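Local coordinates for protein 2-oxoglutarate carboxylase small subunit (Hydrogenobacter thermophilus, PDB 7KCT) that serves as the small (beta) subunit of 2-oxoglutarate carboxylase, a biotin carboxylase-like ATP-grasp protein that binds ADP, bicarbonate and magnesium, at residues A85-Y90 / W319-A324; V14-R19 / C24-A29; Q220-K225 / T312-V317. All blocks are in the same frame, centred on the assembly; numbering follows the deposited sequence.

Interaction 1 (A85-Y90 / W319-A324); sequences AIHPGY and WQIRIA. With ADP (adenosine-5'-diphosphate), chain D.
His87 and Gln320 meet in a single side-chain hydrogen bond that ties the last residue of strand 85-87, in the parallel sheet of the biotin carboxylase N-terminal domain, to helix 316-324 of the ATP-grasp region. His87 NE2 gives its N-H to Gln320 OE1 at 3.0 Å, with an N-H...O angle of 153°. The oxygen lies close to the plane of the imidazole, at its edge, so the bond is flat with respect to the ring but not to the amide: the two planes stand 86° apart, and the nitrogen sits about 60° above the carbonyl plane of Gln320, away from its lone pairs. Beside this bond, Ile321 adds an apolar touch at the same ring edge, its CG1 4.3 Å from His87 CD2.

The ring is held from its other nitrogen as well. Gly89 N donates to His87 ND1 at 3.0 Å, close to the ring plane, so two in-plane bonds fix the rotation of the imidazole, and the Gly89 bond is consistent with a proton on NE2 and a lone pair on ND1. His87 swings its ring away from its own amide nitrogen, toward the helix.

Farther out, Gln320 packs on Ser278 and Ala279 of strand 278-286, and the residue after Gly89, Tyr90, borders ADP through CD1, 3.8 Å from C5' of the nucleotide. The nitrogen end of the amide reaches the same loop through a water, which accepts from Gln320 NE2 at 3.2 Å and donates to Gly89 O at 2.8 Å.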
loop_
_atom_site.group_PDB
_atom_site.type_symbol
_atom_site.label_atom_id
_atom_site.label_comp_id
_atom_site.label_asym_id
_atom_site.label_seq_id
_atom_site.Cartn_x
_atom_site.Cartn_y
_atom_site.Cartn_z
ATOM N N ALA A 85 0.067 -28.520 -6.116
ATOM C CA ALA A 85 -0.328 -27.579 -7.143
ATOM C C ALA A 85 0.858 -26.698 -7.480
ATOM O O ALA A 85 1.767 -26.507 -6.663
ATOM C CB ALA A 85 -1.526 -26.710 -6.698
ATOM N N ILE A 86 0.838 -26.181 -8.707
ATOM C CA ILE A 86 1.891 -25.334 -9.256
ATOM C C ILE A 86 1.257 -24.063 -9.781
ATOM O O ILE A 86 0.292 -24.115 -10.559
ATOM C CB ILE A 86 2.680 -26.016 -10.387
ATOM C CG1 ILE A 86 3.490 -27.200 -9.894
ATOM C CG2 ILE A 86 3.720 -25.080 -11.081
ATOM C CD1 ILE A 86 4.274 -27.936 -10.940
ATOM N N HIS A 87 1.794 -22.918 -9.363
ATOM C CA HIS A 87 1.368 -21.669 -9.952
ATOM C C HIS A 87 2.438 -21.185 -10.928
ATOM O O HIS A 87 3.588 -21.002 -10.497
ATOM C CB HIS A 87 1.097 -20.608 -8.870
ATOM C CG HIS A 87 0.320 -19.441 -9.393
ATOM N ND1 HIS A 87 0.716 -18.764 -10.518
ATOM C CD2 HIS A 87 -0.797 -18.816 -8.953
ATOM C CE1 HIS A 87 -0.134 -17.790 -10.768
ATOM N NE2 HIS A 87 -1.060 -17.799 -9.834
ATOM N N PRO A 88 2.164 -21.011 -12.229
ATOM C CA PRO A 88 3.228 -20.640 -13.178
ATOM C C PRO A 88 3.530 -19.149 -13.282
ATOM O O PRO A 88 4.441 -18.765 -14.029
ATOM C CB PRO A 88 2.667 -21.144 -14.505
ATOM C CG PRO A 88 1.216 -20.825 -14.420
ATOM C CD PRO A 88 0.868 -21.137 -12.926
ATOM N N GLY A 89 2.788 -18.294 -12.596
ATOM C CA GLY A 89 2.983 -16.849 -12.757
ATOM C C GLY A 89 2.595 -16.372 -14.148
ATOM O O GLY A 89 1.568 -16.791 -14.711
ATOM N N TYR A 90 3.454 -15.505 -14.737
ATOM C CA TYR A 90 3.298 -15.042 -16.116
ATOM C C TYR A 90 4.617 -15.229 -16.852
ATOM O O TYR A 90 5.672 -15.333 -16.239
ATOM C CB TYR A 90 2.811 -13.556 -16.169
ATOM C CG TYR A 90 3.618 -12.526 -15.400
ATOM C CD1 TYR A 90 4.927 -12.224 -15.781
ATOM C CD2 TYR A 90 3.070 -11.840 -14.327
ATOM C CE1 TYR A 90 5.663 -11.266 -15.107
ATOM C CE2 TYR A 90 3.805 -10.884 -13.636
ATOM C CZ TYR A 90 5.110 -10.639 -14.019
ATOM O OH TYR A 90 5.874 -9.689 -13.394
ATOM N N TRP A 319 -7.877 -15.744 -5.684
ATOM C CA TRP A 319 -8.988 -16.458 -6.320
ATOM C C TRP A 319 -8.484 -17.513 -7.294
ATOM O O TRP A 319 -9.058 -18.609 -7.365
ATOM C CB TRP A 319 -9.969 -15.469 -7.021
ATOM C CG TRP A 319 -10.977 -15.027 -6.021
ATOM C CD1 TRP A 319 -11.101 -13.784 -5.460
ATOM C CD2 TRP A 319 -11.973 -15.853 -5.385
ATOM N NE1 TRP A 319 -12.078 -13.801 -4.503
ATOM C CE2 TRP A 319 -12.658 -15.042 -4.465
ATOM C CE3 TRP A 319 -12.374 -17.191 -5.540
ATOM C CZ2 TRP A 319 -13.714 -15.529 -3.674
ATOM C CZ3 TRP A 319 -13.423 -17.665 -4.770
ATOM C CH2 TRP A 319 -14.077 -16.839 -3.844
ATOM N N GLN A 320 -7.423 -17.228 -8.057
ATOM C CA GLN A 320 -6.840 -18.284 -8.869
ATOM C C GLN A 320 -6.634 -19.539 -8.026
ATOM O O GLN A 320 -6.970 -20.648 -8.436
ATOM C CB GLN A 320 -5.510 -17.834 -9.482
ATOM C CG GLN A 320 -5.565 -17.062 -10.808
ATOM C CD GLN A 320 -4.177 -16.721 -11.290
ATOM O OE1 GLN A 320 -3.400 -16.047 -10.584
ATOM N NE2 GLN A 320 -3.811 -17.264 -12.434
ATOM N N ILE A 321 -6.039 -19.372 -6.850
ATOM C CA ILE A 321 -5.646 -20.518 -6.048
ATOM C C ILE A 321 -6.870 -21.224 -5.488
ATOM O O ILE A 321 -6.945 -22.443 -5.496
ATOM C CB ILE A 321 -4.699 -20.064 -4.926
ATOM C CG1 ILE A 321 -3.387 -19.566 -5.546
ATOM C CG2 ILE A 321 -4.411 -21.237 -3.985
ATOM C CD1 ILE A 321 -2.581 -18.719 -4.641
ATOM N N ARG A 322 -7.852 -20.472 -5.017
ATOM C CA ARG A 322 -9.083 -21.066 -4.529
ATOM C C ARG A 322 -9.837 -21.810 -5.626
ATOM O O ARG A 322 -10.449 -22.856 -5.367
ATOM C CB ARG A 322 -9.975 -19.982 -3.960
ATOM C CG ARG A 322 -9.586 -19.433 -2.637
ATOM C CD ARG A 322 -10.446 -18.192 -2.309
ATOM N NE ARG A 322 -10.338 -17.969 -0.897
ATOM C CZ ARG A 322 -10.183 -16.789 -0.312
ATOM N NH1 ARG A 322 -10.136 -15.659 -1.027
ATOM N NH2 ARG A 322 -10.054 -16.752 1.015
ATOM N N ILE A 323 -9.923 -21.208 -6.817
ATOM C CA ILE A 323 -10.594 -21.823 -7.951
ATOM C C ILE A 323 -9.922 -23.129 -8.308
ATOM O O ILE A 323 -10.583 -24.130 -8.578
ATOM C CB ILE A 323 -10.598 -20.848 -9.151
ATOM C CG1 ILE A 323 -11.663 -19.791 -9.032
ATOM C CG2 ILE A 323 -10.767 -21.579 -10.463
ATOM C CD1 ILE A 323 -11.379 -18.583 -9.931
ATOM N N ALA A 324 -8.590 -23.149 -8.299
ATOM C CA ALA A 324 -7.875 -24.366 -8.658
ATOM C C ALA A 324 -8.114 -25.478 -7.633
ATOM O O ALA A 324 -8.119 -26.656 -7.997
ATOM C CB ALA A 324 -6.378 -24.080 -8.781
HETATM P PB ADP D . 1.505 -8.735 -19.713
HETATM O O1B ADP D . 1.365 -9.608 -18.479
HETATM O O2B ADP D . 0.624 -7.526 -19.934
HETATM O O3B ADP D . 1.877 -9.458 -20.969
HETATM P PA ADP D . 4.293 -8.249 -20.459
HETATM O O1A ADP D . 5.657 -7.757 -20.114
HETATM O O2A ADP D . 3.841 -8.534 -21.880
HETATM O O3A ADP D . 3.081 -7.774 -19.553
HETATM O "O5'" ADP D . 4.581 -10.134 -19.952
HETATM C "C5'" ADP D . 5.663 -10.270 -18.936
HETATM C "C4'" ADP D . 6.613 -11.342 -19.218
HETATM O "O4'" ADP D . 6.113 -12.416 -19.984
HETATM C "C3'" ADP D . 7.765 -10.553 -20.070
HETATM O "O3'" ADP D . 8.947 -11.034 -19.715
HETATM C "C2'" ADP D . 7.259 -10.996 -21.499
HETATM O "O2'" ADP D . 8.273 -11.131 -22.380
HETATM C "C1'" ADP D . 6.861 -12.451 -21.109
HETATM N N9 ADP D . 5.820 -13.086 -22.018
HETATM C C8 ADP D . 4.561 -12.581 -22.426
HETATM N N7 ADP D . 3.896 -13.416 -23.268
HETATM C C5 ADP D . 4.727 -14.511 -23.374
HETATM C C6 ADP D . 4.584 -15.704 -24.108
HETATM N N6 ADP D . 3.457 -15.930 -24.872
HETATM N N1 ADP D . 5.567 -16.662 -24.065
HETATM C C2 ADP D . 6.670 -16.334 -23.292
HETATM N N3 ADP D . 6.948 -15.238 -22.541
HETATM C C4 ADP D . 5.925 -14.333 -22.606
HETATM O O HOH W 1 -1.186 -17.108 -14.180
#

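Interaction 2 (V14-R19 / C24-A29); sequences VLVANR and CRVIRA
Val16, at the end of strand 13-16, packs through one methyl against two consecutive residues of helix 20-32, Val26 and Ile27; these three have the most surface buried in a contact of 154 Å² in all. Val16 CG2 lies 3.7 Å from Val26 CG1 and 4.0 Å from Ile27 CG1, distances of close apolar packing.

The approaches differ. Val16 and Val26 lie antiparallel to one another, methyl beside methyl, whereas Ile27 crosses Val16 at about a right angle and touches with the methylene of its longer branch. The rotamer of Val16 accounts for the shared methyl: chi1 of -180° sends CG1 away from the backbone N and leaves CG2 beside that N, and CG2 is the branch meeting both helix residues. Ile27 comes within range because CG1 lies beside its own backbone N (chi1 -71°), bringing that branch nearer the strand than its CB direction alone would suggest.

Beyond Val16 the chain leaves the strand through an inverse gamma turn centred on Ala17, and Asn18 OD1 accepts from Arg19 N at 2.7 Å, in the carbonyl plane and on a lone pair.

This is the first strand-to-helix step of the beta-alpha-beta unit 13-16, 20-32, 36-41 in the Rossmann-like N-terminal domain. Strand 13-16 runs between strands 36-41 and 85-87 of the parallel sheet, while helix 20-32 is packed on by helix 316-324, through Val317 and Ile321, and by Met53 of helix 49-53.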
loop_
_atom_site.group_PDB
_atom_site.type_symbol
_atom_site.label_atom_id
_atom_site.label_comp_id
_atom_site.label_asym_id
_atom_site.label_seq_id
_atom_site.Cartn_x
_atom_site.Cartn_y
_atom_site.Cartn_z
ATOM N N VAL A 14 2.120 -25.429 -2.327
ATOM C CA VAL A 14 2.105 -24.951 -3.709
ATOM C C VAL A 14 3.544 -24.638 -4.101
ATOM O O VAL A 14 4.261 -23.942 -3.358
ATOM C CB VAL A 14 1.226 -23.694 -3.880
ATOM C CG1 VAL A 14 1.401 -23.054 -5.278
ATOM C CG2 VAL A 14 -0.186 -24.001 -3.583
ATOM N N LEU A 15 3.947 -25.108 -5.275
ATOM C CA LEU A 15 5.194 -24.715 -5.924
ATOM C C LEU A 15 4.937 -23.556 -6.907
ATOM O O LEU A 15 3.993 -23.593 -7.720
ATOM C CB LEU A 15 5.788 -25.933 -6.611
ATOM C CG LEU A 15 7.174 -25.786 -7.256
ATOM C CD1 LEU A 15 7.963 -27.097 -7.425
ATOM C CD2 LEU A 15 7.144 -25.080 -8.618
ATOM N N VAL A 16 5.763 -22.511 -6.799
ATOM C CA VAL A 16 5.657 -21.302 -7.611
ATOM C C VAL A 16 6.730 -21.427 -8.683
ATOM O O VAL A 16 7.922 -21.382 -8.374
ATOM C CB VAL A 16 5.871 -20.058 -6.743
ATOM C CG1 VAL A 16 5.755 -18.843 -7.573
ATOM C CG2 VAL A 16 4.876 -20.054 -5.544
ATOM N N ALA A 17 6.347 -21.644 -9.935
ATOM C CA ALA A 17 7.338 -21.902 -10.990
ATOM C C ALA A 17 7.701 -20.591 -11.696
ATOM O O ALA A 17 7.343 -20.344 -12.850
ATOM C CB ALA A 17 6.816 -22.941 -11.971
ATOM N N ASN A 18 8.305 -19.678 -10.943
ATOM C CA ASN A 18 8.591 -18.336 -11.460
ATOM C C ASN A 18 9.509 -17.601 -10.481
ATOM O O ASN A 18 10.062 -18.220 -9.565
ATOM C CB ASN A 18 7.306 -17.558 -11.724
ATOM C CG ASN A 18 7.440 -16.612 -12.921
ATOM O OD1 ASN A 18 8.323 -15.743 -12.976
ATOM N ND2 ASN A 18 6.554 -16.771 -13.867
ATOM N N ARG A 19 9.750 -16.308 -10.730
ATOM C CA ARG A 19 10.762 -15.542 -10.000
ATOM C C ARG A 19 10.307 -14.107 -9.813
ATOM O O ARG A 19 9.262 -13.693 -10.314
ATOM C CB ARG A 19 12.114 -15.565 -10.734
ATOM C CG ARG A 19 12.106 -14.983 -12.167
ATOM C CD ARG A 19 13.522 -14.772 -12.766
ATOM N NE ARG A 19 14.286 -13.784 -11.989
ATOM C CZ ARG A 19 14.115 -12.476 -12.032
ATOM N NH1 ARG A 19 13.197 -11.916 -12.832
ATOM N NH2 ARG A 19 14.862 -11.718 -11.228
ATOM N N CYS A 24 6.894 -13.421 -5.665
ATOM C CA CYS A 24 6.583 -12.873 -4.347
ATOM C C CYS A 24 5.091 -12.652 -4.163
ATOM O O CYS A 24 4.543 -12.955 -3.093
ATOM C CB CYS A 24 7.357 -11.573 -4.104
ATOM S SG CYS A 24 9.169 -11.845 -3.995
ATOM N N ARG A 25 4.427 -12.131 -5.186
ATOM C CA ARG A 25 2.979 -11.918 -5.166
ATOM C C ARG A 25 2.218 -13.208 -4.920
ATOM O O ARG A 25 1.253 -13.244 -4.138
ATOM C CB ARG A 25 2.574 -11.282 -6.505
ATOM C CG ARG A 25 1.081 -11.287 -6.763
ATOM C CD ARG A 25 0.415 -10.177 -5.982
ATOM N NE ARG A 25 -1.033 -10.092 -6.149
ATOM C CZ ARG A 25 -1.917 -10.651 -5.342
ATOM N NH1 ARG A 25 -1.512 -11.396 -4.311
ATOM N NH2 ARG A 25 -3.214 -10.436 -5.566
ATOM N N VAL A 26 2.608 -14.278 -5.594
ATOM C CA VAL A 26 1.950 -15.556 -5.368
ATOM C C VAL A 26 2.277 -16.108 -3.981
ATOM O O VAL A 26 1.400 -16.641 -3.292
ATOM C CB VAL A 26 2.346 -16.538 -6.489
ATOM C CG1 VAL A 26 1.846 -17.940 -6.186
ATOM C CG2 VAL A 26 1.800 -16.027 -7.870
ATOM N N ILE A 27 3.552 -16.049 -3.574
ATOM C CA ILE A 27 3.936 -16.526 -2.249
ATOM C C ILE A 27 3.130 -15.839 -1.169
ATOM O O ILE A 27 2.696 -16.477 -0.204
ATOM C CB ILE A 27 5.446 -16.373 -1.985
ATOM C CG1 ILE A 27 6.190 -17.364 -2.835
ATOM C CG2 ILE A 27 5.739 -16.604 -0.473
ATOM C CD1 ILE A 27 7.636 -17.113 -2.994
ATOM N N ARG A 28 2.911 -14.540 -1.301
ATOM C CA ARG A 28 2.140 -13.816 -0.296
ATOM C C ARG A 28 0.696 -14.313 -0.212
ATOM O O ARG A 28 0.133 -14.417 0.885
ATOM C CB ARG A 28 2.131 -12.310 -0.594
ATOM C CG ARG A 28 1.258 -11.535 0.395
ATOM C CD ARG A 28 1.506 -10.012 0.507
ATOM N NE ARG A 28 2.922 -9.692 0.580
ATOM C CZ ARG A 28 3.717 -9.962 1.610
ATOM N NH1 ARG A 28 3.230 -10.550 2.683
ATOM N NH2 ARG A 28 5.009 -9.668 1.551
ATOM N N ALA A 29 0.064 -14.534 -1.366
ATOM C CA ALA A 29 -1.299 -15.059 -1.404
ATOM C C ALA A 29 -1.379 -16.415 -0.727
ATOM O O ALA A 29 -2.345 -16.693 -0.007
ATOM C CB ALA A 29 -1.798 -15.147 -2.852
#

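Interaction 3 (Q220-K225 / T312-V317); sequences QVLGDK and TGVDIV
Ile316 turns the terminal methyl of its longer branch onto the side chain of Gln220, and Val314 meets Leu222, so two alternate residues of strand 215-223 face the first turn of helix 316-324 and the loop leading into it. Ile316 CD1 is 4.0 Å from Gln220 OE1, with Gln220 CD and CG scarcely farther away. The two side chains approach head-on, and the methyl rests against the bent glutamine chain in van der Waals contact.

That bend is set at the second torsion. CG of Gln220 is anti to the backbone N (chi1 177°), then chi2 of 69° turns the amide toward its own strand, where NE2 donates to the O of the next residue, Val221, at 3.0 Å with an N-H...O angle of 156°. The carbonyl oxygen lies almost in the amide plane, although the nitrogen stands well above the plane of the Val221 carbonyl. OE1 has its polar partner in Arg235, so both ends of this buried amide are bonded. In Ile316, CG1 lies beside the backbone N and the branch then runs extended to CD1, which alone comes within 4.2 Å of Gln220. Leu222 CD2 reaches Val314 CG1 at 4.2 Å.

The turn before the helix is shaped by its own bonds. Thr312 OG1 accepts from Val314 N at 3.1 Å, an ST turn, after which Asp315 occupies the N-cap and its OD1 accepts from Lys318 N while pairing with Arg25. Helix 316-324 thus lies against the four-stranded antiparallel sheet containing strands 215-223 and 278-286, a helix-on-sheet layer within the ATP-grasp fold.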
loop_
_atom_site.group_PDB
_atom_site.type_symbol
_atom_site.label_atom_id
_atom_site.label_comp_id
_atom_site.label_asym_id
_atom_site.label_seq_id
_atom_site.Cartn_x
_atom_site.Cartn_y
_atom_site.Cartn_z
ATOM N N GLN A 220 -10.615 -8.149 -18.115
ATOM C CA GLN A 220 -10.211 -9.176 -17.179
ATOM C C GLN A 220 -11.385 -10.112 -16.953
ATOM O O GLN A 220 -12.490 -9.651 -16.624
ATOM C CB GLN A 220 -9.813 -8.514 -15.865
ATOM C CG GLN A 220 -9.427 -9.443 -14.753
ATOM C CD GLN A 220 -8.125 -10.138 -15.013
ATOM O OE1 GLN A 220 -7.057 -9.509 -15.037
ATOM N NE2 GLN A 220 -8.193 -11.452 -15.203
ATOM N N VAL A 221 -11.169 -11.409 -17.156
ATOM C CA VAL A 221 -12.201 -12.377 -16.787
ATOM C C VAL A 221 -11.668 -13.276 -15.680
ATOM O O VAL A 221 -10.454 -13.463 -15.539
ATOM C CB VAL A 221 -12.706 -13.220 -17.978
ATOM C CG1 VAL A 221 -13.170 -12.326 -19.143
ATOM C CG2 VAL A 221 -11.661 -14.193 -18.439
ATOM N N LEU A 222 -12.595 -13.806 -14.882
ATOM C CA LEU A 222 -12.329 -14.743 -13.790
ATOM C C LEU A 222 -13.470 -15.763 -13.749
ATOM O O LEU A 222 -14.631 -15.360 -13.650
ATOM C CB LEU A 222 -12.223 -13.979 -12.469
ATOM C CG LEU A 222 -11.780 -14.756 -11.234
ATOM C CD1 LEU A 222 -10.363 -15.235 -11.401
ATOM C CD2 LEU A 222 -11.874 -13.894 -9.979
ATOM N N GLY A 223 -13.156 -17.059 -13.869
ATOM C CA GLY A 223 -14.170 -18.105 -13.816
ATOM C C GLY A 223 -13.776 -19.232 -12.877
ATOM O O GLY A 223 -12.595 -19.515 -12.681
ATOM N N ASP A 224 -14.793 -19.910 -12.318
ATOM C CA ASP A 224 -14.564 -21.124 -11.535
ATOM C C ASP A 224 -14.799 -22.374 -12.390
ATOM O O ASP A 224 -15.129 -22.298 -13.571
ATOM C CB ASP A 224 -15.411 -21.127 -10.257
ATOM C CG ASP A 224 -16.925 -21.255 -10.503
ATOM O OD1 ASP A 224 -17.331 -21.789 -11.556
ATOM O OD2 ASP A 224 -17.692 -20.854 -9.593
ATOM N N LYS A 225 -14.592 -23.546 -11.795
ATOM C CA LYS A 225 -14.676 -24.792 -12.551
ATOM C C LYS A 225 -16.117 -25.246 -12.786
ATOM O O LYS A 225 -16.326 -26.260 -13.458
ATOM C CB LYS A 225 -13.866 -25.869 -11.824
ATOM C CG LYS A 225 -12.351 -25.536 -11.804
ATOM C CD LYS A 225 -11.487 -26.669 -11.291
ATOM C CE LYS A 225 -10.003 -26.376 -11.452
ATOM N NZ LYS A 225 -9.139 -27.427 -10.779
ATOM N N THR A 312 -11.911 -2.859 -7.975
ATOM C CA THR A 312 -12.982 -3.821 -7.706
ATOM C C THR A 312 -12.961 -4.405 -6.310
ATOM O O THR A 312 -13.995 -4.905 -5.852
ATOM C CB THR A 312 -12.948 -5.014 -8.667
ATOM O OG1 THR A 312 -11.750 -5.804 -8.482
ATOM C CG2 THR A 312 -13.036 -4.560 -10.126
ATOM N N GLY A 313 -11.792 -4.433 -5.663
ATOM C CA GLY A 313 -11.595 -5.131 -4.409
ATOM C C GLY A 313 -11.441 -6.642 -4.518
ATOM O O GLY A 313 -11.397 -7.317 -3.489
ATOM N N VAL A 314 -11.305 -7.196 -5.711
ATOM C CA VAL A 314 -11.196 -8.637 -5.894
ATOM C C VAL A 314 -9.712 -9.029 -5.946
ATOM O O VAL A 314 -8.973 -8.562 -6.808
ATOM C CB VAL A 314 -11.945 -9.080 -7.164
ATOM C CG1 VAL A 314 -11.719 -10.523 -7.477
ATOM C CG2 VAL A 314 -13.433 -8.814 -6.997
ATOM N N ASP A 315 -9.278 -9.906 -5.038
ATOM C CA ASP A 315 -7.897 -10.425 -5.040
ATOM C C ASP A 315 -7.784 -11.545 -6.074
ATOM O O ASP A 315 -8.176 -12.688 -5.821
ATOM C CB ASP A 315 -7.544 -10.911 -3.645
ATOM C CG ASP A 315 -6.124 -11.361 -3.532
ATOM O OD1 ASP A 315 -5.544 -11.818 -4.561
ATOM O OD2 ASP A 315 -5.612 -11.307 -2.392
ATOM N N ILE A 316 -7.295 -11.214 -7.273
ATOM C CA ILE A 316 -7.344 -12.158 -8.392
ATOM C C ILE A 316 -6.433 -13.374 -8.176
ATOM O O ILE A 316 -6.793 -14.511 -8.525
ATOM C CB ILE A 316 -6.995 -11.423 -9.691
ATOM C CG1 ILE A 316 -8.030 -10.355 -10.029
ATOM C CG2 ILE A 316 -6.816 -12.452 -10.782
ATOM C CD1 ILE A 316 -7.448 -9.314 -11.062
ATOM N N VAL A 317 -5.221 -13.167 -7.670
ATOM C CA VAL A 317 -4.308 -14.294 -7.473
ATOM C C VAL A 317 -4.841 -15.250 -6.399
ATOM O O VAL A 317 -4.758 -16.473 -6.547
ATOM C CB VAL A 317 -2.901 -13.780 -7.125
ATOM C CG1 VAL A 317 -1.947 -14.914 -6.830
ATOM C CG2 VAL A 317 -2.338 -12.981 -8.279
#

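How the interactions relate
Along the chain interaction 2 closes first; interaction 1 then opens, and interaction 3 is nested within the loop it closes. The centre of interaction 1 lies about 9 Å from that of interaction 2 and about 11 Å from that of interaction 3; interactions 2 and 3 are about 17 Å apart, centre to centre. Strands 13-16 and 85-87 are neighbours in one parallel sheet, joined by a probable hydrogen bond from His87 N to Leu15 O, 2.8 Å. The salt bridge from Arg25 NH2 to Asp315 OD1, 2.9 Å, links 2 with 3. Helix 316-324, shared by interactions 1 and 3, packs on helix 20-32, reaches strand 85-87 and also meets the antiparallel ATP-grasp sheet, so it joins the two regions.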